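PDB 3RI0: BB_2cx5_001 from Thermus thermophilus, which is a designed scaffold, probably made to present a grafted linear HIV epitope on an aminoacyl-tRNA editing-domain frame. Local coordinates for residues Pro103-Asn108 with Ala145-Gln150; Tyr60-Ser65 with Arg77-Asp82. The protein carries 6 engineered substitutions. One frame throughout, in Å; residues are numbered along the deposited sequence.

Contact 1 of 2, residues Pro103-Asn108 with Ala145-Gln150; sequences PPVGHN and ALTGAQ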
loop_
_atom_site.group_PDB
_atom_site.type_symbol
_atom_site.label_atom_id
_atom_site.label_comp_id
_atom_site.label_asym_id
_atom_site.label_seq_id
_atom_site.Cartn_x
_atom_site.Cartn_y
_atom_site.Cartn_z
ATOM N N PRO A 103 4.430 -1.411 2.563
ATOM C CA PRO A 103 3.390 -0.730 3.343
ATOM C C PRO A 103 3.178 0.662 2.738
ATOM O O PRO A 103 4.009 1.130 1.969
ATOM C CB PRO A 103 4.007 -0.664 4.727
ATOM C CG PRO A 103 5.464 -0.410 4.405
ATOM C CD PRO A 103 5.719 -1.406 3.284
ATOM N N PRO A 104 2.065 1.338 3.073
ATOM C CA PRO A 104 1.818 2.678 2.518
ATOM C C PRO A 104 2.491 3.823 3.287
ATOM O O PRO A 104 2.235 4.995 3.004
ATOM C CB PRO A 104 0.298 2.775 2.545
ATOM C CG PRO A 104 -0.039 2.042 3.832
ATOM C CD PRO A 104 0.872 0.825 3.779
ATOM N N VAL A 105 3.335 3.486 4.259
ATOM C CA VAL A 105 4.039 4.489 5.059
ATOM C C VAL A 105 5.361 3.907 5.544
ATOM O O VAL A 105 5.618 2.717 5.354
ATOM C CB VAL A 105 3.225 4.915 6.314
ATOM C CG1 VAL A 105 1.986 5.713 5.891
ATOM C CG2 VAL A 105 2.843 3.683 7.129
ATOM N N GLY A 106 6.187 4.742 6.177
ATOM C CA GLY A 106 7.477 4.283 6.672
ATOM C C GLY A 106 8.537 4.139 5.590
ATOM O O GLY A 106 9.450 3.330 5.717
ATOM N N HIS A 107 8.435 4.915 4.520
ATOM C CA HIS A 107 9.401 4.811 3.432
ATOM C C HIS A 107 10.646 5.660 3.635
ATOM O O HIS A 107 10.587 6.713 4.265
ATOM C CB HIS A 107 8.726 5.195 2.113
ATOM C CG HIS A 107 7.542 4.344 1.767
ATOM N ND1 HIS A 107 6.685 4.649 0.734
ATOM C CD2 HIS A 107 7.086 3.188 2.308
ATOM C CE1 HIS A 107 5.750 3.714 0.652
ATOM N NE2 HIS A 107 5.971 2.819 1.594
ATOM N N ASN A 108 11.774 5.198 3.105
ATOM C CA ASN A 108 13.032 5.939 3.226
ATOM C C ASN A 108 12.903 7.200 2.379
ATOM O O ASN A 108 13.434 8.253 2.729
ATOM C CB ASN A 108 14.215 5.101 2.721
ATOM C CG ASN A 108 14.455 3.840 3.558
ATOM O OD1 ASN A 108 14.500 3.896 4.783
ATOM N ND2 ASN A 108 14.621 2.705 2.893
ATOM N N ALA A 145 -5.015 10.505 5.251
ATOM C CA ALA A 145 -4.319 11.437 6.132
ATOM C C ALA A 145 -2.872 11.002 6.327
ATOM O O ALA A 145 -1.984 11.829 6.483
ATOM C CB ALA A 145 -5.024 11.519 7.485
ATOM N N LEU A 146 -2.652 9.693 6.317
ATOM C CA LEU A 146 -1.326 9.108 6.497
ATOM C C LEU A 146 -0.442 9.293 5.283
ATOM O O LEU A 146 0.721 9.684 5.385
ATOM C CB LEU A 146 -1.445 7.604 6.747
ATOM C CG LEU A 146 -1.562 7.055 8.156
ATOM C CD1 LEU A 146 -1.889 5.570 8.076
ATOM C CD2 LEU A 146 -0.252 7.288 8.902
ATOM N N THR A 147 -1.005 8.981 4.127
ATOM C CA THR A 147 -0.281 9.045 2.871
ATOM C C THR A 147 -0.345 10.396 2.166
ATOM O O THR A 147 0.514 10.711 1.344
ATOM C CB THR A 147 -0.826 7.978 1.915
ATOM O OG1 THR A 147 -2.198 8.270 1.621
ATOM C CG2 THR A 147 -0.744 6.598 2.556
ATOM N N GLY A 148 -1.360 11.194 2.484
ATOM C CA GLY A 148 -1.515 12.478 1.821
ATOM C C GLY A 148 -1.790 12.188 0.354
ATOM O O GLY A 148 -1.466 12.977 -0.538
ATOM N N ALA A 149 -2.393 11.028 0.108
ATOM C CA ALA A 149 -2.694 10.605 -1.245
ATOM C C ALA A 149 -3.837 11.387 -1.884
ATOM O O ALA A 149 -4.737 11.892 -1.208
ATOM C CB ALA A 149 -3.022 9.119 -1.261
ATOM N N GLN A 150 -3.789 11.469 -3.201
ATOM C CA GLN A 150 -4.815 12.142 -3.959
ATOM C C GLN A 150 -5.750 11.032 -4.432
ATOM O O GLN A 150 -5.298 10.011 -4.939
ATOM C CB GLN A 150 -4.183 12.851 -5.149
ATOM C CG GLN A 150 -5.134 13.260 -6.253
ATOM C CD GLN A 150 -4.409 14.014 -7.348
ATOM O OE1 GLN A 150 -3.896 15.112 -7.117
ATOM N NE2 GLN A 150 -4.344 13.427 -8.540
#
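Val105 and Thr147 face each other where a loop runs past the last turn of a helix, their CA atoms 6.6 Å apart, and two methyl groups do most of the touching. The first is Val105 CG1. Set anti to the carbonyl carbon and beside the backbone N (chi1 -69°), it reaches Leu146 and rests 4.0 Å from Leu146 CB, with Leu146 CD2 almost as near. The two side chains cross at about a right angle, so that the single methyl lies against both the root and one branch of the leucine. The second is Thr147 CG2, which sits against Pro104: it lies 3.4 Å from the carbonyl Pro104 O and 4.0 Å from the ring atom Pro104 CB.

The rotation of Thr147 (chi1 63°) divides its two branches between different tasks. CG2 goes to the loop, while OG1, placed between the backbone N and carbonyl carbon, stays with its own chain: it accepts from Ala149 N at 3.2 Å, forming an ST turn, and is also hydrogen-bonded to Leu143 O one helical turn back. The hydroxyl is thus satisfied at the helix end, where Gly148 leaves helical geometry with positive phi.

On the loop side, the His107 ring has Val105 CA over one face, toward its rim. Its NE2 bonds to Pro103 O at 2.6 Å, the acceptor close to the imidazole plane but the donor tilted 31° from the carbonyl plane. This bond links the residues on either side of Pro104 and Val105 in the loop.

Leu13 of helix 4-15 touches both Val105 and Leu146, closing the valine-leucine side. Leu63 of strand 59-65 packs on Pro104 and Thr147, so the loop and the end of helix 140-147 are held between helix 4-15 and the sheet.

Contact 2 of 2, residues Tyr60-Ser65 with Arg77-Asp82; sequences YLFLVS and RLVGTD
Tyr60 lays one face of its ring against Val79, the last residue of helix 72-79, and following its side chain outward traces most of the contact. CB leaves the strand toward the helix, and CG is anti to the carbonyl carbon, beside the backbone N (chi1 -43°). From CG onward the ring meets a single methyl: Val79 CG2 lies over one face, near the ring centre, as a CH-pi contact. The exact separation is doubtful, being modelled tighter than such a contact allows. At the far end of the ring, CZ also has Val79 CG1 4.2 Å away.

Beyond the ring, Tyr60 OH comes to 4.0 Å from Thr81 CG2, an apolar neighbour for a polar atom. The hydroxyl is buried here and has no hydrogen-bonding partner in the model. With Thr81 OG1 anti to the backbone N (chi1 -160°), CG2 falls between the backbone N and the carbonyl carbon, on the tyrosine side; OG1 makes a weak hydrogen bond with Ser56 OG instead.

Two residues along the strand, on the same side, Phe62 adds a lighter touch, its CZ 4.3 Å from Val79 CG2. One valine methyl therefore bridges two aromatic side chains.

Leu83, just past the second segment, touches both aromatic side chains, and Tyr114 meets the Phe62 ring with planes at about 20°. This is plain helix-on-sheet packing: the C-terminal end of helix 72-79 rests on the mixed sheet, Val79 against strand 59-65 and Leu78 against strands 113-116 and 150-152.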
loop_
_atom_site.group_PDB
_atom_site.type_symbol
_atom_site.label_atom_id
_atom_site.label_comp_id
_atom_site.label_asym_id
_atom_site.label_seq_id
_atom_site.Cartn_x
_atom_site.Cartn_y
_atom_site.Cartn_z
ATOM N N TYR A 60 6.653 7.229 -7.888
ATOM C CA TYR A 60 5.320 7.497 -7.338
ATOM C C TYR A 60 4.711 6.266 -6.669
ATOM O O TYR A 60 5.105 5.126 -6.954
ATOM C CB TYR A 60 4.364 7.991 -8.423
ATOM C CG TYR A 60 4.971 8.993 -9.364
ATOM C CD1 TYR A 60 5.811 8.579 -10.398
ATOM C CD2 TYR A 60 4.720 10.359 -9.224
ATOM C CE1 TYR A 60 6.386 9.492 -11.269
ATOM C CE2 TYR A 60 5.296 11.285 -10.094
ATOM C CZ TYR A 60 6.127 10.838 -11.115
ATOM O OH TYR A 60 6.694 11.742 -11.981
ATOM N N LEU A 61 3.721 6.506 -5.810
ATOM C CA LEU A 61 3.067 5.433 -5.078
ATOM C C LEU A 61 1.592 5.304 -5.463
ATOM O O LEU A 61 0.861 6.297 -5.513
ATOM C CB LEU A 61 3.178 5.701 -3.573
ATOM C CG LEU A 61 3.229 4.549 -2.561
ATOM C CD1 LEU A 61 2.280 4.873 -1.435
ATOM C CD2 LEU A 61 2.876 3.210 -3.187
ATOM N N PHE A 62 1.153 4.077 -5.726
ATOM C CA PHE A 62 -0.241 3.842 -6.078
ATOM C C PHE A 62 -0.875 2.807 -5.158
ATOM O O PHE A 62 -0.420 1.675 -5.066
ATOM C CB PHE A 62 -0.358 3.399 -7.534
ATOM C CG PHE A 62 0.088 4.447 -8.516
ATOM C CD1 PHE A 62 1.419 4.517 -8.917
ATOM C CD2 PHE A 62 -0.819 5.369 -9.033
ATOM C CE1 PHE A 62 1.851 5.497 -9.826
ATOM C CE2 PHE A 62 -0.403 6.360 -9.943
ATOM C CZ PHE A 62 0.935 6.416 -10.340
ATOM N N LEU A 63 -1.934 3.219 -4.472
ATOM C CA LEU A 63 -2.645 2.350 -3.541
ATOM C C LEU A 63 -3.873 1.815 -4.288
ATOM O O LEU A 63 -4.814 2.563 -4.579
ATOM C CB LEU A 63 -3.044 3.165 -2.314
ATOM C CG LEU A 63 -1.846 3.961 -1.789
ATOM C CD1 LEU A 63 -2.290 4.926 -0.711
ATOM C CD2 LEU A 63 -0.789 3.004 -1.257
ATOM N N VAL A 64 -3.852 0.519 -4.590
ATOM C CA VAL A 64 -4.916 -0.109 -5.362
ATOM C C VAL A 64 -5.730 -1.129 -4.594
ATOM O O VAL A 64 -5.201 -1.886 -3.779
ATOM C CB VAL A 64 -4.321 -0.822 -6.609
ATOM C CG1 VAL A 64 -5.415 -1.555 -7.376
ATOM C CG2 VAL A 64 -3.626 0.194 -7.496
ATOM N N SER A 65 -7.030 -1.152 -4.859
ATOM C CA SER A 65 -7.905 -2.114 -4.217
ATOM C C SER A 65 -7.389 -3.508 -4.566
ATOM O O SER A 65 -6.856 -3.728 -5.651
ATOM C CB SER A 65 -9.336 -1.953 -4.725
ATOM O OG SER A 65 -10.164 -2.993 -4.231
ATOM N N ARG A 77 -1.118 9.344 -17.445
ATOM C CA ARG A 77 -1.672 10.626 -17.878
ATOM C C ARG A 77 -1.919 11.490 -16.653
ATOM O O ARG A 77 -2.057 12.712 -16.732
ATOM C CB ARG A 77 -2.987 10.421 -18.634
ATOM C CG ARG A 77 -2.840 9.672 -19.954
ATOM C CD ARG A 77 -4.139 9.693 -20.748
ATOM N NE ARG A 77 -5.184 8.858 -20.158
ATOM C CZ ARG A 77 -5.230 7.535 -20.271
ATOM N NH1 ARG A 77 -4.289 6.890 -20.952
ATOM N NH2 ARG A 77 -6.215 6.856 -19.704
ATOM N N LEU A 78 -1.959 10.815 -15.517
ATOM C CA LEU A 78 -2.200 11.426 -14.226
ATOM C C LEU A 78 -0.873 11.953 -13.676
ATOM O O LEU A 78 -0.793 13.033 -13.098
ATOM C CB LEU A 78 -2.771 10.344 -13.314
ATOM C CG LEU A 78 -3.717 10.641 -12.168
ATOM C CD1 LEU A 78 -4.266 9.325 -11.634
ATOM C CD2 LEU A 78 -2.993 11.395 -11.101
ATOM N N VAL A 79 0.170 11.165 -13.877
ATOM C CA VAL A 79 1.509 11.492 -13.420
ATOM C C VAL A 79 2.161 12.465 -14.420
ATOM O O VAL A 79 2.925 13.360 -14.037
ATOM C CB VAL A 79 2.325 10.171 -13.261
ATOM C CG1 VAL A 79 3.474 10.113 -14.239
ATOM C CG2 VAL A 79 2.796 10.036 -11.842
ATOM N N GLY A 80 1.838 12.292 -15.699
ATOM C CA GLY A 80 2.379 13.165 -16.729
ATOM C C GLY A 80 3.679 12.695 -17.362
ATOM O O GLY A 80 4.370 13.490 -17.998
ATOM N N THR A 81 4.024 11.423 -17.176
ATOM C CA THR A 81 5.248 10.873 -17.748
ATOM C C THR A 81 5.096 9.367 -17.843
ATOM O O THR A 81 4.244 8.792 -17.175
ATOM C CB THR A 81 6.477 11.194 -16.869
ATOM O OG1 THR A 81 7.669 11.066 -17.653
ATOM C CG2 THR A 81 6.553 10.236 -15.680
ATOM N N ASP A 82 5.913 8.726 -18.671
ATOM C CA ASP A 82 5.815 7.286 -18.800
ATOM C C ASP A 82 6.269 6.674 -17.492
ATOM O O ASP A 82 7.148 7.207 -16.820
ATOM C CB ASP A 82 6.677 6.761 -19.948
ATOM C CG ASP A 82 5.968 5.687 -20.753
ATOM O OD1 ASP A 82 5.151 4.945 -20.167
ATOM O OD2 ASP A 82 6.231 5.576 -21.972
#

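Overall arrangement
The centre of contact 1 is about 8 Å from the centre of the chain, and the contact is buried; the centre of contact 2 is about 13 Å from it, and that contact is only partly buried. Both pack the C-terminal end of a helix, 140-147 or 72-79. The strand that carries Tyr60 and Phe62 on one side also backs contact 1 through Leu63. The chemistry differs: methyl groups meet aliphatic carbons and a carbonyl in contact 1, aromatic side chains in contact 2. The threonine hydroxyl is tied to its own helix in the first and weakly to a loop serine in the second. The segments also touch where Gln150 NE2 packs on Leu78 CD2, outside either set of touching residues.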